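PDB 4PNE: methyltransferase-like protein from Saccharopolyspora spinosa, which catalyses a [4+2] cycloaddition in spinosyn biosynthesis, as a standalone cyclase built on the fold of S-adenosylmethionine-dependent methyltransferases. Local coordinates for residues P57-H61 with G102-P106; Q117-V123 with R143-V149; A164-L170 with I192-V198. One frame throughout, in Å; residues are numbered along the deposited sequence.

Contact 1: P57-H61 with G102-P106; sequences PCAIH and GTGQP. With SAH (S-adenosyl-L-homocysteine), chain C.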
loop_
_atom_site.group_PDB
_atom_site.type_symbol
_atom_site.label_atom_id
_atom_site.label_comp_id
_atom_site.label_asym_id
_atom_site.label_seq_id
_atom_site.Cartn_x
_atom_site.Cartn_y
_atom_site.Cartn_z
ATOM N N PRO A 57 -3.160 -2.707 15.263
ATOM C CA PRO A 57 -3.338 -2.272 13.880
ATOM C C PRO A 57 -2.030 -1.705 13.375
ATOM O O PRO A 57 -1.409 -0.946 14.096
ATOM C CB PRO A 57 -4.421 -1.201 13.982
ATOM C CG PRO A 57 -5.225 -1.623 15.201
ATOM C CD PRO A 57 -4.174 -2.130 16.162
ATOM N N CYS A 58 -1.623 -2.090 12.173
ATOM C CA CYS A 58 -0.276 -1.852 11.678
ATOM C C CYS A 58 -0.239 -1.366 10.238
ATOM O O CYS A 58 -1.196 -1.536 9.471
ATOM C CB CYS A 58 0.554 -3.137 11.759
ATOM S SG CYS A 58 -0.069 -4.485 10.697
ATOM N N ALA A 59 0.895 -0.798 9.867
ATOM C CA ALA A 59 1.234 -0.611 8.455
ATOM C C ALA A 59 1.284 -1.962 7.734
ATOM O O ALA A 59 1.823 -2.929 8.251
ATOM C CB ALA A 59 2.577 0.108 8.321
ATOM N N ILE A 60 0.715 -2.043 6.539
ATOM C CA ILE A 60 0.802 -3.220 5.709
ATOM C C ILE A 60 1.606 -2.862 4.458
ATOM O O ILE A 60 1.157 -2.979 3.323
ATOM C CB ILE A 60 -0.576 -3.745 5.344
ATOM C CG1 ILE A 60 -1.507 -3.705 6.569
ATOM C CG2 ILE A 60 -0.452 -5.170 4.793
ATOM C CD1 ILE A 60 -2.966 -4.091 6.265
ATOM N N HIS A 61 2.823 -2.418 4.702
ATOM C CA HIS A 61 3.772 -2.171 3.625
ATOM C C HIS A 61 5.188 -2.425 4.159
ATOM O O HIS A 61 5.400 -2.528 5.376
ATOM C CB HIS A 61 3.589 -0.753 3.055
ATOM C CG HIS A 61 3.849 0.359 4.027
ATOM N ND1 HIS A 61 2.860 1.257 4.378
ATOM C CD2 HIS A 61 4.960 0.741 4.703
ATOM C CE1 HIS A 61 3.355 2.139 5.232
ATOM N NE2 HIS A 61 4.628 1.853 5.441
ATOM N N GLY A 102 -5.479 0.132 4.018
ATOM C CA GLY A 102 -5.208 -0.870 5.042
ATOM C C GLY A 102 -6.019 -0.571 6.300
ATOM O O GLY A 102 -7.192 -0.157 6.210
ATOM N N THR A 103 -5.391 -0.728 7.462
ATOM C CA THR A 103 -6.083 -0.443 8.724
ATOM C C THR A 103 -6.052 1.044 9.068
ATOM O O THR A 103 -6.421 1.456 10.183
ATOM C CB THR A 103 -5.467 -1.240 9.877
ATOM O OG1 THR A 103 -4.124 -0.808 10.064
ATOM C CG2 THR A 103 -5.464 -2.708 9.560
ATOM N N GLY A 104 -5.531 1.860 8.146
ATOM C CA GLY A 104 -5.432 3.289 8.362
ATOM C C GLY A 104 -4.231 3.749 9.173
ATOM O O GLY A 104 -4.125 4.935 9.509
ATOM N N GLN A 105 -3.311 2.840 9.524
ATOM C CA GLN A 105 -2.231 3.261 10.395
ATOM C C GLN A 105 -1.343 4.366 9.754
ATOM O O GLN A 105 -1.002 5.330 10.432
ATOM C CB GLN A 105 -1.407 2.028 10.825
ATOM C CG GLN A 105 -0.343 2.279 11.866
ATOM C CD GLN A 105 0.980 2.771 11.256
ATOM O OE1 GLN A 105 1.170 2.737 10.051
ATOM N NE2 GLN A 105 1.905 3.195 12.104
ATOM N N PRO A 106 -0.956 4.241 8.472
ATOM C CA PRO A 106 -0.159 5.290 7.863
ATOM C C PRO A 106 -0.929 6.619 7.756
ATOM O O PRO A 106 -0.351 7.671 8.003
ATOM C CB PRO A 106 0.165 4.703 6.484
ATOM C CG PRO A 106 0.125 3.231 6.679
ATOM C CD PRO A 106 -1.073 3.077 7.583
HETATM N N SAH C . -1.708 1.401 2.079
HETATM C CA SAH C . -1.879 0.544 3.256
HETATM C CB SAH C . -2.334 -0.878 2.937
HETATM C CG SAH C . -1.656 -1.619 1.811
HETATM S SD SAH C . -2.221 -3.325 1.739
HETATM C C SAH C . -0.595 0.515 4.039
HETATM O O SAH C . -0.602 0.116 5.189
HETATM O OXT SAH C . 0.432 0.982 3.537
HETATM C "C5'" SAH C . -3.256 -3.167 0.261
HETATM C "C4'" SAH C . -4.540 -2.383 0.488
HETATM O "O4'" SAH C . -5.164 -2.119 -0.762
HETATM C "C3'" SAH C . -5.581 -3.115 1.316
HETATM O "O3'" SAH C . -6.063 -2.172 2.256
HETATM C "C2'" SAH C . -6.638 -3.519 0.301
HETATM O "O2'" SAH C . -7.965 -3.707 0.790
HETATM C "C1'" SAH C . -6.545 -2.358 -0.687
HETATM N N9 SAH C . -7.143 -2.676 -1.998
HETATM C C8 SAH C . -6.965 -3.748 -2.810
HETATM N N7 SAH C . -7.761 -3.634 -3.897
HETATM C C5 SAH C . -8.462 -2.490 -3.769
HETATM C C6 SAH C . -9.422 -1.883 -4.551
HETATM N N6 SAH C . -9.817 -2.410 -5.700
HETATM N N1 SAH C . -9.941 -0.702 -4.159
HETATM C C2 SAH C . -9.548 -0.104 -2.980
HETATM N N3 SAH C . -8.634 -0.719 -2.173
HETATM C C4 SAH C . -8.081 -1.881 -2.585
HETATM O O HOH W 1 -2.547 -0.180 7.335
#
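Cys58 and Thr103 are joined by water 1, where residues 57-61 pass the glycine-rich turn 102-106. This water accepts from Thr103 N (2.9 Å) and donates both to Cys58 O and to the carboxylate O of S-adenosyl-L-homocysteine; a single water thereby bridges both segments and the ligand. Thr103 OG1 also lies near Cys58 O, at 3.1 Å.

Direct bonds to the ligand come from each segment. Ile60 N reaches the carboxylate O, while His61 ND1 meets the second oxygen, OXT, at 2.6 Å in the plane of the imidazole and almost straight (171°). The His61 ring is also held through its other nitrogen, NE2, bonded to Ala77 O of helix 73-88. Gly102 N binds the ribose O3' at 3.0 Å through a more bent bond.

In the packing, Gln105 has CG anti to its backbone N (chi1 -173°) and then bends at chi2, which lays CB and CG along the Cys58-Ala59 peptide and brings OE1 to 3.4 Å from Ala59 CB; its NE2 is bonded to Asp78 OD1. Pro106 CG packs at the edge of the His61 ring, 3.7 Å from CE1, and Ala59 CB covers a face of that ring near its rim. Ile60 CD1 rests on Gly102 CA.

Gly102 and Gly104, between strand 95-99 and helix 105-113, fit the glycine-rich nucleotide-binding loop of Rossmann-like methyltransferases.

Contact 2: Q117-V123 with R143-V149; sequences QITGITV and RVDFSCV. With SAH (S-adenosyl-L-homocysteine), chain C.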
loop_
_atom_site.group_PDB
_atom_site.type_symbol
_atom_site.label_atom_id
_atom_site.label_comp_id
_atom_site.label_asym_id
_atom_site.label_seq_id
_atom_site.Cartn_x
_atom_site.Cartn_y
_atom_site.Cartn_z
ATOM N N GLN A 117 -7.055 16.733 5.366
ATOM C CA GLN A 117 -8.184 15.823 5.346
ATOM C C GLN A 117 -7.827 14.621 4.476
ATOM O O GLN A 117 -7.504 14.772 3.295
ATOM C CB GLN A 117 -9.450 16.513 4.837
ATOM C CG GLN A 117 -10.141 17.407 5.877
ATOM C CD GLN A 117 -9.546 18.804 5.925
ATOM O OE1 GLN A 117 -9.897 19.658 5.127
ATOM N NE2 GLN A 117 -8.638 19.039 6.866
ATOM N N ILE A 118 -7.815 13.435 5.088
ATOM C CA ILE A 118 -7.539 12.197 4.386
ATOM C C ILE A 118 -8.808 11.389 4.285
ATOM O O ILE A 118 -9.480 11.151 5.294
ATOM C CB ILE A 118 -6.478 11.372 5.088
ATOM C CG1 ILE A 118 -5.200 12.182 5.284
ATOM C CG2 ILE A 118 -6.179 10.138 4.251
ATOM C CD1 ILE A 118 -4.103 11.455 6.095
ATOM N N THR A 119 -9.130 11.016 3.056
ATOM C CA THR A 119 -10.173 10.064 2.723
ATOM C C THR A 119 -9.453 8.747 2.459
ATOM O O THR A 119 -8.782 8.635 1.461
ATOM C CB THR A 119 -10.976 10.508 1.482
ATOM O OG1 THR A 119 -11.592 11.797 1.732
ATOM C CG2 THR A 119 -12.046 9.488 1.116
ATOM N N GLY A 120 -9.610 7.741 3.324
ATOM C CA GLY A 120 -8.987 6.439 3.132
ATOM C C GLY A 120 -9.975 5.444 2.604
ATOM O O GLY A 120 -11.052 5.311 3.179
ATOM N N ILE A 121 -9.661 4.750 1.525
ATOM C CA ILE A 121 -10.550 3.759 0.966
ATOM C C ILE A 121 -9.908 2.377 0.928
ATOM O O ILE A 121 -8.712 2.239 0.699
ATOM C CB ILE A 121 -11.027 4.124 -0.449
ATOM C CG1 ILE A 121 -9.863 4.251 -1.432
ATOM C CG2 ILE A 121 -11.781 5.436 -0.407
ATOM C CD1 ILE A 121 -10.304 4.367 -2.902
ATOM N N THR A 122 -10.718 1.367 1.206
ATOM C CA THR A 122 -10.276 -0.006 1.137
ATOM C C THR A 122 -11.459 -0.875 0.730
ATOM O O THR A 122 -12.594 -0.455 0.874
ATOM C CB THR A 122 -9.701 -0.483 2.461
ATOM O OG1 THR A 122 -9.450 -1.897 2.375
ATOM C CG2 THR A 122 -10.663 -0.189 3.618
ATOM N N VAL A 123 -11.205 -2.074 0.244
ATOM C CA VAL A 123 -12.300 -2.987 -0.110
ATOM C C VAL A 123 -12.618 -3.975 1.014
ATOM O O VAL A 123 -13.518 -4.797 0.883
ATOM C CB VAL A 123 -11.972 -3.731 -1.401
ATOM C CG1 VAL A 123 -12.098 -2.761 -2.572
ATOM C CG2 VAL A 123 -10.555 -4.350 -1.368
ATOM N N ARG A 143 -9.838 14.730 10.958
ATOM C CA ARG A 143 -8.892 14.788 9.836
ATOM C C ARG A 143 -8.957 13.580 8.927
ATOM O O ARG A 143 -8.543 13.665 7.781
ATOM C CB ARG A 143 -7.463 14.939 10.329
ATOM C CG ARG A 143 -7.177 16.290 10.918
ATOM C CD ARG A 143 -5.821 16.375 11.551
ATOM N NE ARG A 143 -5.566 17.697 12.125
ATOM C CZ ARG A 143 -4.444 18.044 12.734
ATOM N NH1 ARG A 143 -3.419 17.174 12.817
ATOM N NH2 ARG A 143 -4.305 19.269 13.206
ATOM N N VAL A 144 -9.369 12.421 9.426
ATOM C CA VAL A 144 -9.315 11.217 8.617
ATOM C C VAL A 144 -10.635 10.491 8.684
ATOM O O VAL A 144 -11.181 10.306 9.782
ATOM C CB VAL A 144 -8.175 10.278 9.100
ATOM C CG1 VAL A 144 -7.928 9.178 8.096
ATOM C CG2 VAL A 144 -6.901 11.071 9.348
ATOM N N ASP A 145 -11.151 10.073 7.538
ATOM C CA ASP A 145 -12.285 9.157 7.516
ATOM C C ASP A 145 -12.059 8.036 6.499
ATOM O O ASP A 145 -11.270 8.133 5.546
ATOM C CB ASP A 145 -13.586 9.884 7.217
ATOM C CG ASP A 145 -13.702 10.261 5.795
ATOM O OD1 ASP A 145 -12.754 10.891 5.288
ATOM O OD2 ASP A 145 -14.736 9.927 5.181
ATOM N N PHE A 146 -12.753 6.939 6.740
ATOM C CA PHE A 146 -12.543 5.705 6.032
ATOM C C PHE A 146 -13.826 5.168 5.478
ATOM O O PHE A 146 -14.860 5.228 6.148
ATOM C CB PHE A 146 -11.925 4.686 6.974
ATOM C CG PHE A 146 -10.632 5.127 7.544
ATOM C CD1 PHE A 146 -9.467 5.033 6.806
ATOM C CD2 PHE A 146 -10.557 5.676 8.815
ATOM C CE1 PHE A 146 -8.275 5.454 7.319
ATOM C CE2 PHE A 146 -9.351 6.093 9.320
ATOM C CZ PHE A 146 -8.208 5.975 8.570
ATOM N N SER A 147 -13.745 4.620 4.268
ATOM C CA SER A 147 -14.874 4.021 3.602
ATOM C C SER A 147 -14.527 2.818 2.759
ATOM O O SER A 147 -13.374 2.646 2.317
ATOM C CB SER A 147 -15.589 5.053 2.726
ATOM O OG SER A 147 -14.709 5.621 1.800
ATOM N N CYS A 148 -15.537 1.993 2.524
ATOM C CA CYS A 148 -15.408 0.817 1.688
ATOM C C CYS A 148 -15.741 1.190 0.260
ATOM O O CYS A 148 -16.911 1.247 -0.114
ATOM C CB CYS A 148 -16.335 -0.298 2.160
ATOM S SG CYS A 148 -15.974 -1.899 1.410
ATOM N N VAL A 149 -14.687 1.399 -0.521
ATOM C CA VAL A 149 -14.759 1.952 -1.859
ATOM C C VAL A 149 -13.758 1.210 -2.734
ATOM O O VAL A 149 -12.618 0.979 -2.324
ATOM C CB VAL A 149 -14.446 3.471 -1.858
ATOM C CG1 VAL A 149 -14.273 4.023 -3.272
ATOM C CG2 VAL A 149 -15.511 4.239 -1.123
HETATM N N SAH C . -1.708 1.401 2.079
HETATM C CA SAH C . -1.879 0.544 3.256
HETATM C CB SAH C . -2.334 -0.878 2.937
HETATM C CG SAH C . -1.656 -1.619 1.811
HETATM S SD SAH C . -2.221 -3.325 1.739
HETATM C C SAH C . -0.595 0.515 4.039
HETATM O O SAH C . -0.602 0.116 5.189
HETATM O OXT SAH C . 0.432 0.982 3.537
HETATM C "C5'" SAH C . -3.256 -3.167 0.261
HETATM C "C4'" SAH C . -4.540 -2.383 0.488
HETATM O "O4'" SAH C . -5.164 -2.119 -0.762
HETATM C "C3'" SAH C . -5.581 -3.115 1.316
HETATM O "O3'" SAH C . -6.063 -2.172 2.256
HETATM C "C2'" SAH C . -6.638 -3.519 0.301
HETATM O "O2'" SAH C . -7.965 -3.707 0.790
HETATM C "C1'" SAH C . -6.545 -2.358 -0.687
HETATM N N9 SAH C . -7.143 -2.676 -1.998
HETATM C C8 SAH C . -6.965 -3.748 -2.810
HETATM N N7 SAH C . -7.761 -3.634 -3.897
HETATM C C5 SAH C . -8.462 -2.490 -3.769
HETATM C C6 SAH C . -9.422 -1.883 -4.551
HETATM N N6 SAH C . -9.817 -2.410 -5.700
HETATM N N1 SAH C . -9.941 -0.702 -4.159
HETATM C C2 SAH C . -9.548 -0.104 -2.980
HETATM N N3 SAH C . -8.634 -0.719 -2.173
HETATM C C4 SAH C . -8.081 -1.881 -2.585
#
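Ile118 N donates to Arg143 O at 2.8 Å, one of six backbone hydrogen bonds that zip strand 117-122 to strand 144-148, the parallel pair of a beta-alpha-beta unit joined through helix 125-138, with 144-148 at the sheet edge. The ladder continues through Asp145 N to Ile118 O, Gly120 N to Asp145 O, Ser147 N to Gly120 O and Thr122 N to Ser147 O. Its straightest member is Gly120 N to Asp145 O (177°); at the far end Val149 N approaches Thr122 O from above the carbonyl plane, a more bent bond of 3.1 Å. The acceptor carbonyls also receive weaker CA-H...O contacts, as Gly120 O does from Phe146 CA.

Thr122 carries the polar link to the ligand. With OG1 anti to its backbone N (chi1 172°), it accepts from the ribose O2' of S-adenosyl-L-homocysteine at 2.8 Å, and the same hydroxyl is bonded to Ser124 N and Gln127 OE1.

Ile121, on the face it shares with Ser147, packs by CG2 on Val149 CB at 3.6 Å, just beyond the strand. On the other face, Ile118 CB touches Val144 CG1, and Phe146 CD1 lies 4.0 Å from Gly120 CA, where the glycine leaves room for the ring. Val123 CG1 sits 3.4 Å from adenine N1, and its CG2 approaches O2'.

The ladder uses alternate backbone groups of each strand; those of Gln117, Thr119 and Ile121 turn to strand 95-99. The Thr122 hydroxyl, gripped by several partners, is positioned to recognise the ribose, and Val123 offers the adenine an apolar surface.

Contact 3: A164-L170 with I192-V198; sequences AWAMQSL and ILGVTEV. With SAH (S-adenosyl-L-homocysteine), chain C.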
loop_
_atom_site.group_PDB
_atom_site.type_symbol
_atom_site.label_atom_id
_atom_site.label_comp_id
_atom_site.label_asym_id
_atom_site.label_seq_id
_atom_site.Cartn_x
_atom_site.Cartn_y
_atom_site.Cartn_z
ATOM N N ALA A 164 -2.790 12.046 -3.567
ATOM C CA ALA A 164 -3.180 10.680 -3.348
ATOM C C ALA A 164 -1.992 9.819 -2.996
ATOM O O ALA A 164 -0.879 10.107 -3.421
ATOM C CB ALA A 164 -3.841 10.143 -4.589
ATOM N N TRP A 165 -2.249 8.738 -2.266
ATOM C CA TRP A 165 -1.297 7.658 -2.030
ATOM C C TRP A 165 -1.808 6.354 -2.667
ATOM O O TRP A 165 -2.988 6.063 -2.617
ATOM C CB TRP A 165 -1.095 7.383 -0.557
ATOM C CG TRP A 165 -0.578 8.471 0.253
ATOM C CD1 TRP A 165 0.136 9.551 -0.183
ATOM C CD2 TRP A 165 -0.746 8.637 1.662
ATOM N NE1 TRP A 165 0.469 10.350 0.883
ATOM C CE2 TRP A 165 -0.068 9.808 2.024
ATOM C CE3 TRP A 165 -1.368 7.876 2.667
ATOM C CZ2 TRP A 165 -0.042 10.275 3.327
ATOM C CZ3 TRP A 165 -1.314 8.322 3.961
ATOM C CH2 TRP A 165 -0.660 9.502 4.289
ATOM N N ALA A 166 -0.891 5.512 -3.152
ATOM C CA ALA A 166 -1.198 4.106 -3.382
ATOM C C ALA A 166 0.023 3.347 -2.906
ATOM O O ALA A 166 0.942 3.093 -3.685
ATOM C CB ALA A 166 -1.519 3.804 -4.836
ATOM N N MET A 167 0.039 3.071 -1.604
ATOM C CA MET A 167 1.123 2.354 -0.958
ATOM C C MET A 167 0.782 0.889 -0.943
ATOM O O MET A 167 -0.020 0.460 -0.130
ATOM C CB MET A 167 1.361 2.907 0.443
ATOM C CG MET A 167 2.119 4.213 0.492
ATOM S SD MET A 167 2.686 4.673 2.173
ATOM C CE MET A 167 1.197 5.508 2.653
ATOM N N GLN A 168 1.350 0.182 -1.928
ATOM C CA GLN A 168 1.185 -1.249 -2.174
ATOM C C GLN A 168 -0.277 -1.673 -2.357
ATOM O O GLN A 168 -0.739 -2.683 -1.814
ATOM C CB GLN A 168 1.857 -2.075 -1.074
ATOM C CG GLN A 168 3.333 -2.123 -1.205
ATOM C CD GLN A 168 3.996 -2.866 -0.056
ATOM O OE1 GLN A 168 4.869 -2.321 0.615
ATOM N NE2 GLN A 168 3.526 -4.070 0.225
ATOM N N SER A 169 -1.025 -0.875 -3.107
ATOM C CA SER A 169 -2.409 -1.231 -3.416
ATOM C C SER A 169 -2.681 -1.497 -4.903
ATOM O O SER A 169 -3.505 -2.340 -5.222
ATOM C CB SER A 169 -3.345 -0.149 -2.902
ATOM O OG SER A 169 -3.056 1.063 -3.544
ATOM N N LEU A 170 -1.996 -0.813 -5.824
ATOM C CA LEU A 170 -2.355 -0.941 -7.237
ATOM C C LEU A 170 -2.180 -2.356 -7.766
ATOM O O LEU A 170 -2.973 -2.822 -8.578
ATOM C CB LEU A 170 -1.516 0.031 -8.088
ATOM C CG LEU A 170 -1.781 1.519 -7.869
ATOM C CD1 LEU A 170 -0.857 2.356 -8.693
ATOM C CD2 LEU A 170 -3.222 1.838 -8.223
ATOM N N ILE A 192 -0.724 15.546 -6.825
ATOM C CA ILE A 192 0.364 14.598 -6.715
ATOM C C ILE A 192 -0.056 13.206 -6.264
ATOM O O ILE A 192 -0.829 13.077 -5.316
ATOM C CB ILE A 192 1.389 15.098 -5.713
ATOM C CG1 ILE A 192 1.776 16.542 -5.999
ATOM C CG2 ILE A 192 2.603 14.173 -5.711
ATOM C CD1 ILE A 192 2.614 16.729 -7.227
ATOM N N LEU A 193 0.439 12.179 -6.953
ATOM C CA LEU A 193 0.234 10.787 -6.555
ATOM C C LEU A 193 1.544 10.176 -6.126
ATOM O O LEU A 193 2.518 10.215 -6.875
ATOM C CB LEU A 193 -0.352 9.950 -7.697
ATOM C CG LEU A 193 -0.381 8.423 -7.545
ATOM C CD1 LEU A 193 -1.322 7.988 -6.415
ATOM C CD2 LEU A 193 -0.763 7.761 -8.893
ATOM N N GLY A 194 1.571 9.594 -4.940
ATOM C CA GLY A 194 2.722 8.838 -4.497
ATOM C C GLY A 194 2.389 7.373 -4.467
ATOM O O GLY A 194 1.410 6.997 -3.830
ATOM N N VAL A 195 3.195 6.570 -5.147
ATOM C CA VAL A 195 3.023 5.134 -5.258
ATOM C C VAL A 195 4.206 4.374 -4.698
ATOM O O VAL A 195 5.354 4.697 -5.013
ATOM C CB VAL A 195 2.850 4.710 -6.735
ATOM C CG1 VAL A 195 2.802 3.184 -6.940
ATOM C CG2 VAL A 195 1.667 5.441 -7.393
ATOM N N THR A 196 3.948 3.352 -3.880
ATOM C CA THR A 196 5.001 2.408 -3.556
ATOM C C THR A 196 4.569 1.027 -3.917
ATOM O O THR A 196 3.370 0.681 -3.905
ATOM C CB THR A 196 5.447 2.471 -2.101
ATOM O OG1 THR A 196 4.442 1.932 -1.238
ATOM C CG2 THR A 196 5.760 3.898 -1.681
ATOM N N GLU A 197 5.557 0.209 -4.263
ATOM C CA GLU A 197 5.208 -1.127 -4.642
ATOM C C GLU A 197 6.383 -2.067 -4.521
ATOM O O GLU A 197 7.563 -1.677 -4.702
ATOM C CB GLU A 197 4.650 -1.134 -6.057
ATOM C CG GLU A 197 3.837 -2.338 -6.383
ATOM C CD GLU A 197 2.761 -2.646 -5.338
ATOM O OE1 GLU A 197 1.670 -2.032 -5.457
ATOM O OE2 GLU A 197 3.023 -3.509 -4.477
ATOM N N VAL A 198 6.045 -3.307 -4.189
ATOM C CA VAL A 198 6.929 -4.460 -4.358
ATOM C C VAL A 198 6.983 -4.841 -5.825
ATOM O O VAL A 198 5.941 -5.089 -6.433
ATOM C CB VAL A 198 6.447 -5.673 -3.511
ATOM C CG1 VAL A 198 7.315 -6.894 -3.723
ATOM C CG2 VAL A 198 6.392 -5.301 -2.022
HETATM N N SAH C . -1.708 1.401 2.079
HETATM C CA SAH C . -1.879 0.544 3.256
HETATM C CB SAH C . -2.334 -0.878 2.937
HETATM C CG SAH C . -1.656 -1.619 1.811
HETATM S SD SAH C . -2.221 -3.325 1.739
HETATM C C SAH C . -0.595 0.515 4.039
HETATM O O SAH C . -0.602 0.116 5.189
HETATM O OXT SAH C . 0.432 0.982 3.537
HETATM C "C5'" SAH C . -3.256 -3.167 0.261
HETATM C "C4'" SAH C . -4.540 -2.383 0.488
HETATM O "O4'" SAH C . -5.164 -2.119 -0.762
HETATM C "C3'" SAH C . -5.581 -3.115 1.316
HETATM O "O3'" SAH C . -6.063 -2.172 2.256
HETATM C "C2'" SAH C . -6.638 -3.519 0.301
HETATM O "O2'" SAH C . -7.965 -3.707 0.790
HETATM C "C1'" SAH C . -6.545 -2.358 -0.687
HETATM N N9 SAH C . -7.143 -2.676 -1.998
HETATM C C8 SAH C . -6.965 -3.748 -2.810
HETATM N N7 SAH C . -7.761 -3.634 -3.897
HETATM C C5 SAH C . -8.462 -2.490 -3.769
HETATM C C6 SAH C . -9.422 -1.883 -4.551
HETATM N N6 SAH C . -9.817 -2.410 -5.700
HETATM N N1 SAH C . -9.941 -0.702 -4.159
HETATM C C2 SAH C . -9.548 -0.104 -2.980
HETATM N N3 SAH C . -8.634 -0.719 -2.173
HETATM C C4 SAH C . -8.081 -1.881 -2.585
HETATM O O HOH W 2 0.359 0.725 -5.230
HETATM O O HOH W 3 2.359 -5.456 -2.103
#
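Ala164 N donates to Ile192 O in the parallel ladder between strands 161-167 and 191-200, central neighbours in the Rossmann-like methyltransferase sheet. Gly194 N binds Ala164 O (2.9 Å), Ala166 N binds Gly194 O in the carbonyl plane, Thr196 N binds Ala166 O, and Gln168 N binds Thr196 O from above its carbonyl plane.

Around the end of strand 161-167, waters and side chains serve the polar groups. Water 2 accepts from Leu170 N (2.9 Å) and lies near Ala166 O and Glu197 OE1, acceptors that compete for its protons. The chain of buried Glu197 bends at chi2 (50°) and brings its carboxylate to Gln168, OE1 lying 3.4 Å from Gln168 CA. Its OE2 accepts from Val198 N, on the anti side but tilted 26° out of the carboxylate plane, and from water 3, which in turn accepts from Gln168 NE2. That NE2 also donates to a malonate ion, probably from the crystallisation liquor, while Gln168 OE1 is bonded to Tyr292 OH and His62 N. The Gln168 amide is therefore fixed at both ends, its plane 66° from that of the carboxylate. Thr196 OG1 shares Tyr292 OH and lies alongside Met167 CB. Trp165 NE1 bonds to Thr88 OG1, and Ser169 OG to Val99 O.

On the face of Ala164 and Ala166, Leu193 CD1 meets Ala164 CB at 3.8 Å; Leu170, past the strand end, crosses Val195 at about a right angle. On the Trp165 face, Met167 CE sits 3.4 Å above the indole plane, toward its rim. Met167 O accepts from the amino N of S-adenosyl-L-homocysteine at 2.9 Å.

How the contacts relate
All three contacts touch one S-adenosyl-L-homocysteine, each at a different part: contact 1 bonds the carboxylate and ribose O3', contact 2 bonds the ribose O2' and packs on the adenine, and contact 3 bonds the amino group. Contacts 2 and 3 belong to the same sheet, their centres 15 Å apart, on opposite sides of strand 95-99. Contact 1 touches both. Gly104 CA packs 3.7 Å from Phe146 CE1 of contact 2, and His61 CB lies 3.2 Å from Gln168 OE1 of contact 3, while Pro106 CB meets Met167 CE at 4.0 Å. Residues 57-61 lie against the homocysteine end of the ligand, through Ile60 N and His61 ND1.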